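Local coordinates for protein thin, isoform D (Drosophila melanogaster, PDB 6D69) that probably acts as a zinc-binding ubiquitin-protein transferase, the chain here being its NHL-repeat region, a beta-propeller, at residues G43-P48 against I59-S64; H67-F72 against K80-Y85. One frame throughout, in Å; residues are numbered along the deposited sequence.

Interaction 1: G43-P48 against I59-S64; sequences GSFTWP and IVVADS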
ATOM      1  N   GLY A  43     -14.566 -13.700  -1.818  1.00 35.26           N
ATOM      2  CA  GLY A  43     -15.057 -12.517  -2.497  1.00 31.75           C
ATOM      3  C   GLY A  43     -15.619 -11.438  -1.609  1.00 36.93           C
ATOM      4  O   GLY A  43     -15.924 -10.344  -2.111  1.00 38.19           O
ATOM      5  N   SER A  44     -15.789 -11.695  -0.318  1.00 32.91           N
ATOM      6  CA  SER A  44     -16.251 -10.680   0.611  1.00 34.36           C
ATOM      7  C   SER A  44     -15.071 -10.245   1.456  1.00 34.33           C
ATOM      8  O   SER A  44     -14.118 -11.006   1.656  1.00 33.74           O
ATOM      9  CB  SER A  44     -17.379 -11.199   1.511  1.00 34.41           C
ATOM     10  OG  SER A  44     -18.578 -11.389   0.772  1.00 35.28           O
ATOM     11  N   PHE A  45     -15.130  -9.013   1.939  1.00 32.15           N
ATOM     12  CA  PHE A  45     -14.089  -8.499   2.818  1.00 35.62           C
ATOM     13  C   PHE A  45     -14.673  -8.160   4.182  1.00 32.11           C
ATOM     14  O   PHE A  45     -15.883  -7.933   4.344  1.00 30.96           O
ATOM     15  CB  PHE A  45     -13.407  -7.227   2.265  1.00 34.24           C
ATOM     16  CG  PHE A  45     -12.877  -7.365   0.875  1.00 34.98           C
ATOM     17  CD1 PHE A  45     -12.083  -8.434   0.543  1.00 32.82           C
ATOM     18  CD2 PHE A  45     -13.184  -6.411  -0.103  1.00 32.53           C
ATOM     19  CE1 PHE A  45     -11.593  -8.577  -0.745  1.00 32.69           C
ATOM     20  CE2 PHE A  45     -12.703  -6.560  -1.380  1.00 31.19           C
ATOM     21  CZ  PHE A  45     -11.898  -7.642  -1.695  1.00 28.52           C
ATOM     22  N   THR A  46     -13.793  -8.116   5.173  1.00 31.28           N
ATOM     23  CA  THR A  46     -14.245  -7.544   6.430  1.00 35.57           C
ATOM     24  C   THR A  46     -13.666  -6.167   6.656  1.00 35.70           C
ATOM     25  O   THR A  46     -14.368  -5.194   6.407  1.00 44.55           O
ATOM     26  CB  THR A  46     -13.965  -8.454   7.576  1.00 37.81           C
ATOM     27  OG1 THR A  46     -14.602  -9.701   7.256  1.00 36.93           O
ATOM     28  CG2 THR A  46     -14.637  -7.867   8.779  1.00 29.61           C
ATOM     29  N   TRP A  47     -12.451  -5.965   7.085  1.00 29.45           N
ATOM     30  CA  TRP A  47     -12.008  -4.566   7.199  1.00 32.18           C
ATOM     31  C   TRP A  47     -10.720  -4.478   6.417  1.00 33.32           C
ATOM     32  O   TRP A  47      -9.621  -4.575   6.975  1.00 38.52           O
ATOM     33  CB  TRP A  47     -11.870  -4.079   8.643  1.00 37.73           C
ATOM     34  CG  TRP A  47     -13.158  -3.564   9.296  1.00 41.56           C
ATOM     35  CD1 TRP A  47     -13.909  -2.438   8.949  1.00 39.23           C
ATOM     36  CD2 TRP A  47     -13.818  -4.138  10.424  1.00 41.33           C
ATOM     37  NE1 TRP A  47     -14.997  -2.317   9.792  1.00 34.30           N
ATOM     38  CE2 TRP A  47     -14.960  -3.345  10.706  1.00 39.64           C
ATOM     39  CE3 TRP A  47     -13.568  -5.259  11.210  1.00 41.06           C
ATOM     40  CZ2 TRP A  47     -15.838  -3.656  11.738  1.00 40.83           C
ATOM     41  CZ3 TRP A  47     -14.443  -5.564  12.240  1.00 38.68           C
ATOM     42  CH2 TRP A  47     -15.561  -4.774  12.487  1.00 42.49           C
ATOM     43  N   PRO A  48     -10.818  -4.358   5.101  1.00 34.37           N
ATOM     44  CA  PRO A  48      -9.622  -4.535   4.282  1.00 35.66           C
ATOM     45  C   PRO A  48      -8.698  -3.353   4.440  1.00 32.96           C
ATOM     46  O   PRO A  48      -9.146  -2.206   4.526  1.00 30.59           O
ATOM     47  CB  PRO A  48     -10.182  -4.645   2.863  1.00 31.00           C
ATOM     48  CG  PRO A  48     -11.409  -3.842   2.885  1.00 29.82           C
ATOM     49  CD  PRO A  48     -12.009  -4.113   4.261  1.00 31.27           C
ATOM     50  N   ILE A  59      -5.640  -8.027  -8.771  1.00 25.87           N
ATOM     51  CA  ILE A  59      -6.018  -7.234  -7.605  1.00 31.26           C
ATOM     52  C   ILE A  59      -5.773  -8.103  -6.384  1.00 27.82           C
ATOM     53  O   ILE A  59      -6.443  -9.128  -6.203  1.00 26.80           O
ATOM     54  CB  ILE A  59      -7.487  -6.798  -7.684  1.00 27.63           C
ATOM     55  CG1 ILE A  59      -7.710  -6.026  -8.969  1.00 19.34           C
ATOM     56  CG2 ILE A  59      -7.913  -6.007  -6.464  1.00 22.32           C
ATOM     57  CD1 ILE A  59      -9.176  -5.548  -9.158  1.00 21.96           C
ATOM     58  N   VAL A  60      -4.800  -7.743  -5.559  1.00 22.61           N
ATOM     59  CA  VAL A  60      -4.494  -8.549  -4.380  1.00 33.05           C
ATOM     60  C   VAL A  60      -4.841  -7.721  -3.137  1.00 31.14           C
ATOM     61  O   VAL A  60      -4.392  -6.575  -2.970  1.00 26.58           O
ATOM     62  CB  VAL A  60      -3.043  -9.092  -4.405  1.00 32.92           C
ATOM     63  CG1 VAL A  60      -2.073  -8.059  -4.558  1.00 33.57           C
ATOM     64  CG2 VAL A  60      -2.720  -9.873  -3.135  1.00 31.24           C
ATOM     65  N   VAL A  61      -5.696  -8.287  -2.293  1.00 28.84           N
ATOM     66  CA  VAL A  61      -6.268  -7.586  -1.152  1.00 28.65           C
ATOM     67  C   VAL A  61      -5.801  -8.244   0.140  1.00 29.98           C
ATOM     68  O   VAL A  61      -5.918  -9.465   0.299  1.00 36.09           O
ATOM     69  CB  VAL A  61      -7.799  -7.580  -1.221  1.00 27.44           C
ATOM     70  CG1 VAL A  61      -8.338  -6.790  -0.073  1.00 21.92           C
ATOM     71  CG2 VAL A  61      -8.268  -7.003  -2.551  1.00 24.13           C
ATOM     72  N   ALA A  62      -5.281  -7.433   1.058  1.00 30.76           N
ATOM     73  CA  ALA A  62      -5.102  -7.811   2.461  1.00 28.59           C
ATOM     74  C   ALA A  62      -6.436  -7.694   3.199  1.00 29.95           C
ATOM     75  O   ALA A  62      -6.870  -6.603   3.557  1.00 31.30           O
ATOM     76  CB  ALA A  62      -4.042  -6.921   3.091  1.00 29.51           C
ATOM     77  N   ASP A  63      -7.097  -8.821   3.443  1.00 30.47           N
ATOM     78  CA  ASP A  63      -8.452  -8.837   4.011  1.00 30.70           C
ATOM     79  C   ASP A  63      -8.334  -8.930   5.535  1.00 31.04           C
ATOM     80  O   ASP A  63      -8.674  -9.936   6.154  1.00 30.95           O
ATOM     81  CB  ASP A  63      -9.243 -10.000   3.409  1.00 28.71           C
ATOM     82  CG  ASP A  63     -10.706 -10.016   3.787  1.00 30.62           C
ATOM     83  OD1 ASP A  63     -11.265  -8.981   4.173  1.00 30.48           O
ATOM     84  OD2 ASP A  63     -11.313 -11.097   3.689  1.00 32.37           O
ATOM     85  N   SER A  64      -7.902  -7.812   6.144  1.00 36.70           N
ATOM     86  CA  SER A  64      -7.256  -7.842   7.465  1.00 36.97           C
ATOM     87  C   SER A  64      -8.040  -8.636   8.496  1.00 36.57           C
ATOM     88  O   SER A  64      -7.504  -9.552   9.133  1.00 34.46           O
ATOM     89  CB  SER A  64      -7.047  -6.438   7.993  1.00 30.52           C
ATOM     90  OG  SER A  64      -6.153  -5.719   7.179  1.00 39.80           O
TER
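Phe45 lays one face of its ring over Val61. The CG1 methyl of Val61 lies 4.1 Å from the ring centroid, a CH-pi contact offset toward the ring's rim. Both branches of Val61 touch the ring: CG1 lies 3.8 Å from Phe45 CE1 and CG2 3.8 Å from Phe45 CZ. The same CG1 meets Pro48 CB at 4.1 Å, so it packs against Phe45 and Pro48 alike. Asp63 reaches the ring's edge, its carboxylate plane turned 71° from the ring. With CG anti to the backbone N (chi1 -173°), its OD1 accepts a hydrogen bond from Thr46 N through the syn lone pair, at 2.9 Å and 158° at the hydrogen. The loop 43-48 belongs to an NHL repeat of the beta-propeller and leads into strand 51-53. Strand 59-63 is the next strand of that blade. OD2 of Asp63 pairs with Arg68 NE in a salt bridge and accepts a hydrogen bond from Asn66 ND2. These second-shell groups probably steady the carboxylate and keep it ionised. Phe45 and Val61 also touch Val304 of strand 303-306, in a neighbouring sheet. Pro48 CA approaches Ala62 O at 3.5 Å, and Ser64 OG is hydrogen-bonded to Leu95 O.

Interaction 2: H67-F72 against K80-Y85; sequences HRVQVF and KEFGEY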
ATOM      1  N   HIS A  67      -8.109 -12.223   8.233  1.00 34.59           N
ATOM      2  CA  HIS A  67      -6.821 -12.906   8.416  1.00 37.51           C
ATOM      3  C   HIS A  67      -6.386 -13.624   7.147  1.00 41.29           C
ATOM      4  O   HIS A  67      -5.866 -14.746   7.187  1.00 37.94           O
ATOM      5  CB  HIS A  67      -6.883 -13.886   9.597  1.00 34.78           C
ATOM      6  CG  HIS A  67      -7.449 -13.270  10.839  1.00 42.56           C
ATOM      7  ND1 HIS A  67      -6.816 -12.249  11.507  1.00 42.30           N
ATOM      8  CD2 HIS A  67      -8.618 -13.468  11.487  1.00 42.81           C
ATOM      9  CE1 HIS A  67      -7.557 -11.851  12.518  1.00 39.25           C
ATOM     10  NE2 HIS A  67      -8.656 -12.578  12.531  1.00 48.66           N
ATOM     11  N   ARG A  68      -6.584 -12.968   6.005  1.00 38.74           N
ATOM     12  CA  ARG A  68      -6.334 -13.637   4.739  1.00 38.40           C
ATOM     13  C   ARG A  68      -6.006 -12.615   3.670  1.00 35.91           C
ATOM     14  O   ARG A  68      -6.295 -11.420   3.799  1.00 30.91           O
ATOM     15  CB  ARG A  68      -7.545 -14.465   4.294  1.00 28.30           C
ATOM     16  CG  ARG A  68      -8.769 -13.628   3.991  1.00 28.95           C
ATOM     17  CD  ARG A  68      -9.888 -14.508   3.473  1.00 28.21           C
ATOM     18  NE  ARG A  68     -11.146 -13.806   3.244  1.00 25.77           N
ATOM     19  CZ  ARG A  68     -12.234 -14.414   2.798  1.00 30.98           C
ATOM     20  NH1 ARG A  68     -12.192 -15.714   2.541  1.00 36.48           N
ATOM     21  NH2 ARG A  68     -13.361 -13.746   2.609  1.00 27.62           N
ATOM     22  N   VAL A  69      -5.410 -13.128   2.604  1.00 30.03           N
ATOM     23  CA  VAL A  69      -5.257 -12.416   1.342  1.00 35.71           C
ATOM     24  C   VAL A  69      -6.221 -13.032   0.341  1.00 35.52           C
ATOM     25  O   VAL A  69      -6.391 -14.263   0.320  1.00 35.77           O
ATOM     26  CB  VAL A  69      -3.817 -12.509   0.816  1.00 36.06           C
ATOM     27  CG1 VAL A  69      -3.763 -12.036  -0.596  1.00 27.82           C
ATOM     28  CG2 VAL A  69      -2.911 -11.718   1.688  1.00 30.79           C
ATOM     29  N   GLN A  70      -6.858 -12.183  -0.479  1.00 27.70           N
ATOM     30  CA  GLN A  70      -7.668 -12.648  -1.608  1.00 25.03           C
ATOM     31  C   GLN A  70      -7.147 -12.054  -2.911  1.00 29.76           C
ATOM     32  O   GLN A  70      -6.760 -10.878  -2.959  1.00 28.32           O
ATOM     33  CB  GLN A  70      -9.129 -12.268  -1.448  1.00 24.86           C
ATOM     34  CG  GLN A  70      -9.807 -12.789  -0.215  1.00 27.99           C
ATOM     35  CD  GLN A  70     -11.277 -12.398  -0.204  1.00 30.23           C
ATOM     36  OE1 GLN A  70     -12.065 -12.880  -1.005  1.00 31.33           O
ATOM     37  NE2 GLN A  70     -11.636 -11.506   0.677  1.00 29.81           N
ATOM     38  N   VAL A  71      -7.151 -12.863  -3.978  1.00 30.25           N
ATOM     39  CA  VAL A  71      -6.586 -12.467  -5.261  1.00 24.65           C
ATOM     40  C   VAL A  71      -7.669 -12.529  -6.322  1.00 26.13           C
ATOM     41  O   VAL A  71      -8.440 -13.490  -6.393  1.00 32.50           O
ATOM     42  CB  VAL A  71      -5.374 -13.329  -5.654  1.00 26.71           C
ATOM     43  CG1 VAL A  71      -4.763 -12.825  -6.953  1.00 27.72           C
ATOM     44  CG2 VAL A  71      -4.310 -13.249  -4.584  1.00 27.69           C
ATOM     45  N   PHE A  72      -7.722 -11.484  -7.139  1.00 25.74           N
ATOM     46  CA  PHE A  72      -8.695 -11.331  -8.212  1.00 21.67           C
ATOM     47  C   PHE A  72      -7.957 -10.974  -9.488  1.00 24.97           C
ATOM     48  O   PHE A  72      -6.888 -10.351  -9.450  1.00 25.86           O
ATOM     49  CB  PHE A  72      -9.716 -10.207  -7.958  1.00 21.73           C
ATOM     50  CG  PHE A  72     -10.481 -10.317  -6.668  1.00 27.81           C
ATOM     51  CD1 PHE A  72      -9.926  -9.871  -5.468  1.00 29.33           C
ATOM     52  CD2 PHE A  72     -11.779 -10.774  -6.653  1.00 22.53           C
ATOM     53  CE1 PHE A  72     -10.659  -9.917  -4.289  1.00 22.93           C
ATOM     54  CE2 PHE A  72     -12.476 -10.832  -5.494  1.00 24.60           C
ATOM     55  CZ  PHE A  72     -11.911 -10.407  -4.307  1.00 22.12           C
ATOM     56  N   LYS A  80      -8.248 -16.736  -5.918  1.00 26.81           N
ATOM     57  CA  LYS A  80      -7.861 -17.607  -4.819  1.00 31.40           C
ATOM     58  C   LYS A  80      -7.700 -16.792  -3.548  1.00 30.57           C
ATOM     59  O   LYS A  80      -7.516 -15.582  -3.585  1.00 28.19           O
ATOM     60  CB  LYS A  80      -6.558 -18.333  -5.128  1.00 27.28           C
ATOM     61  CG  LYS A  80      -5.355 -17.420  -5.309  1.00 27.29           C
ATOM     62  CD  LYS A  80      -4.103 -18.247  -5.483  1.00 40.18           C
ATOM     63  CE  LYS A  80      -2.866 -17.376  -5.633  1.00 59.23           C
ATOM     64  NZ  LYS A  80      -2.720 -16.766  -7.014  1.00 62.23           N
ATOM     65  N   GLU A  81      -7.735 -17.486  -2.424  1.00 34.34           N
ATOM     66  CA  GLU A  81      -7.468 -16.885  -1.129  1.00 31.37           C
ATOM     67  C   GLU A  81      -6.467 -17.746  -0.390  1.00 31.74           C
ATOM     68  O   GLU A  81      -6.309 -18.937  -0.671  1.00 34.87           O
ATOM     69  CB  GLU A  81      -8.729 -16.739  -0.284  1.00 29.92           C
ATOM     70  CG  GLU A  81      -9.470 -18.000  -0.037  1.00 28.58           C
ATOM     71  CD  GLU A  81     -10.383 -17.888   1.155  1.00 39.81           C
ATOM     72  OE1 GLU A  81      -9.841 -17.653   2.263  1.00 42.52           O
ATOM     73  OE2 GLU A  81     -11.626 -18.022   0.983  1.00 41.70           O
ATOM     74  N   PHE A  82      -5.756 -17.129   0.539  1.00 33.66           N
ATOM     75  CA  PHE A  82      -4.887 -17.945   1.366  1.00 35.91           C
ATOM     76  C   PHE A  82      -4.631 -17.276   2.700  1.00 36.20           C
ATOM     77  O   PHE A  82      -4.544 -16.050   2.797  1.00 35.68           O
ATOM     78  CB  PHE A  82      -3.583 -18.252   0.657  1.00 32.48           C
ATOM     79  CG  PHE A  82      -2.890 -17.055   0.088  1.00 40.78           C
ATOM     80  CD1 PHE A  82      -2.102 -16.258   0.878  1.00 37.52           C
ATOM     81  CD2 PHE A  82      -2.984 -16.758  -1.262  1.00 41.16           C
ATOM     82  CE1 PHE A  82      -1.431 -15.165   0.343  1.00 40.28           C
ATOM     83  CE2 PHE A  82      -2.299 -15.668  -1.807  1.00 36.34           C
ATOM     84  CZ  PHE A  82      -1.532 -14.876  -1.011  1.00 38.85           C
ATOM     85  N   GLY A  83      -4.519 -18.107   3.718  1.00 37.06           N
ATOM     86  CA  GLY A  83      -4.167 -17.661   5.047  1.00 36.39           C
ATOM     87  C   GLY A  83      -5.329 -17.782   6.016  1.00 36.50           C
ATOM     88  O   GLY A  83      -6.503 -17.780   5.644  1.00 38.98           O
ATOM     89  N   GLU A  84      -4.976 -17.871   7.292  1.00 42.28           N
ATOM     90  CA  GLU A  84      -5.970 -17.995   8.344  1.00 39.31           C
ATOM     91  C   GLU A  84      -5.380 -17.456   9.639  1.00 40.66           C
ATOM     92  O   GLU A  84      -4.160 -17.291   9.770  1.00 40.92           O
ATOM     93  CB  GLU A  84      -6.411 -19.442   8.474  1.00 43.47           C
ATOM     94  CG  GLU A  84      -5.249 -20.433   8.531  1.00 52.30           C
ATOM     95  CD  GLU A  84      -5.724 -21.852   8.756  1.00 62.69           C
ATOM     96  OE1 GLU A  84      -6.962 -22.067   8.679  1.00 55.18           O
ATOM     97  OE2 GLU A  84      -4.858 -22.728   9.026  1.00 64.32           O
ATOM     98  N   TYR A  85      -6.268 -17.169  10.596  1.00 39.61           N
ATOM     99  CA  TYR A  85      -5.828 -16.678  11.899  1.00 41.74           C
ATOM    100  C   TYR A  85      -4.811 -17.609  12.562  1.00 43.76           C
ATOM    101  O   TYR A  85      -4.955 -18.831  12.561  1.00 46.45           O
ATOM    102  CB  TYR A  85      -7.019 -16.502  12.832  1.00 43.58           C
ATOM    103  CG  TYR A  85      -6.589 -15.958  14.162  1.00 46.41           C
ATOM    104  CD1 TYR A  85      -6.350 -14.609  14.316  1.00 45.99           C
ATOM    105  CD2 TYR A  85      -6.379 -16.792  15.250  1.00 44.97           C
ATOM    106  CE1 TYR A  85      -5.948 -14.086  15.517  1.00 47.30           C
ATOM    107  CE2 TYR A  85      -5.967 -16.265  16.468  1.00 50.03           C
ATOM    108  CZ  TYR A  85      -5.754 -14.905  16.580  1.00 53.16           C
ATOM    109  OH  TYR A  85      -5.342 -14.319  17.745  1.00 50.70           O
TER
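The torsions of Arg68 and Glu81 start both side chains between backbone N and carbonyl carbon (chi1 65° and 57°), and from there the two extended chains cross. Their charged ends meet on the Gln70 side of an antiparallel beta hairpin, strands 68-72 and 78-85, in one sheet of the NHL-repeat propeller. NH1 of Arg68 forms a salt bridge to Glu81 OE2 at 2.8 Å and a hydrogen bond to Glu81 OE1. The carboxylate sits at the edge of the guanidinium, but NH1 meets OE1 from above the carboxylate plane. The amide carbon of Gln70 lies over one guanidinium face, while NE2 of that amide hydrogen-bonds to Ser44 O. Besides Asp63 at NE, Arg68 has the backbone O of Glu41 and of Ser44 at NH2. Several partners thus fix the flat group, and the two carboxylates probably balance its charge.

Val69 and Phe82 form a hydrogen-bonded pair, with Val69 N to Phe82 O at 3.1 Å and Phe82 N to Val69 O at 2.9 Å. Val71 and Lys80 form the next such pair. Gln70 and Glu81 between them are a non-hydrogen-bonded pair. On the other side of the sheet, Val69 CB lies over a face of the Phe82 ring, 4.0 Å from its centroid. Val71 CG2 meets the same ring obliquely. Tyr106 of strand 106-110 touches both Phe82 and Val71, and its OH bonds to Lys80 NZ.

Past Gly83, whose positive phi a side chain would not tolerate well, the edge of Tyr85 points to the face of His67 in a T-shaped stack, planes 69° apart. Tyr85 CD1 sits over the centre of the imidazole, 3.5 Å from His67 CE1.

In the fold
Both interactions reach the same sheet, their centres about 8 Å apart. Strand 59-63 of interaction 1 pairs directly with strand 68-72 of interaction 2; Ile59 N lies 2.7 Å from Phe72 O, a probable hydrogen bond. The loop 43-48 is tied to the second contact by Gln70, whose NE2 lies 2.7 Å from Ser44 O, again a probable hydrogen bond, while its OE1 accepts a hydrogen bond from Gly43 N. A charged series Asp63, Arg68, Glu81 links strand 59-63 through strand 68-72 to strand 78-85, with Thr46 N of the loop bonded at its Asp63 end.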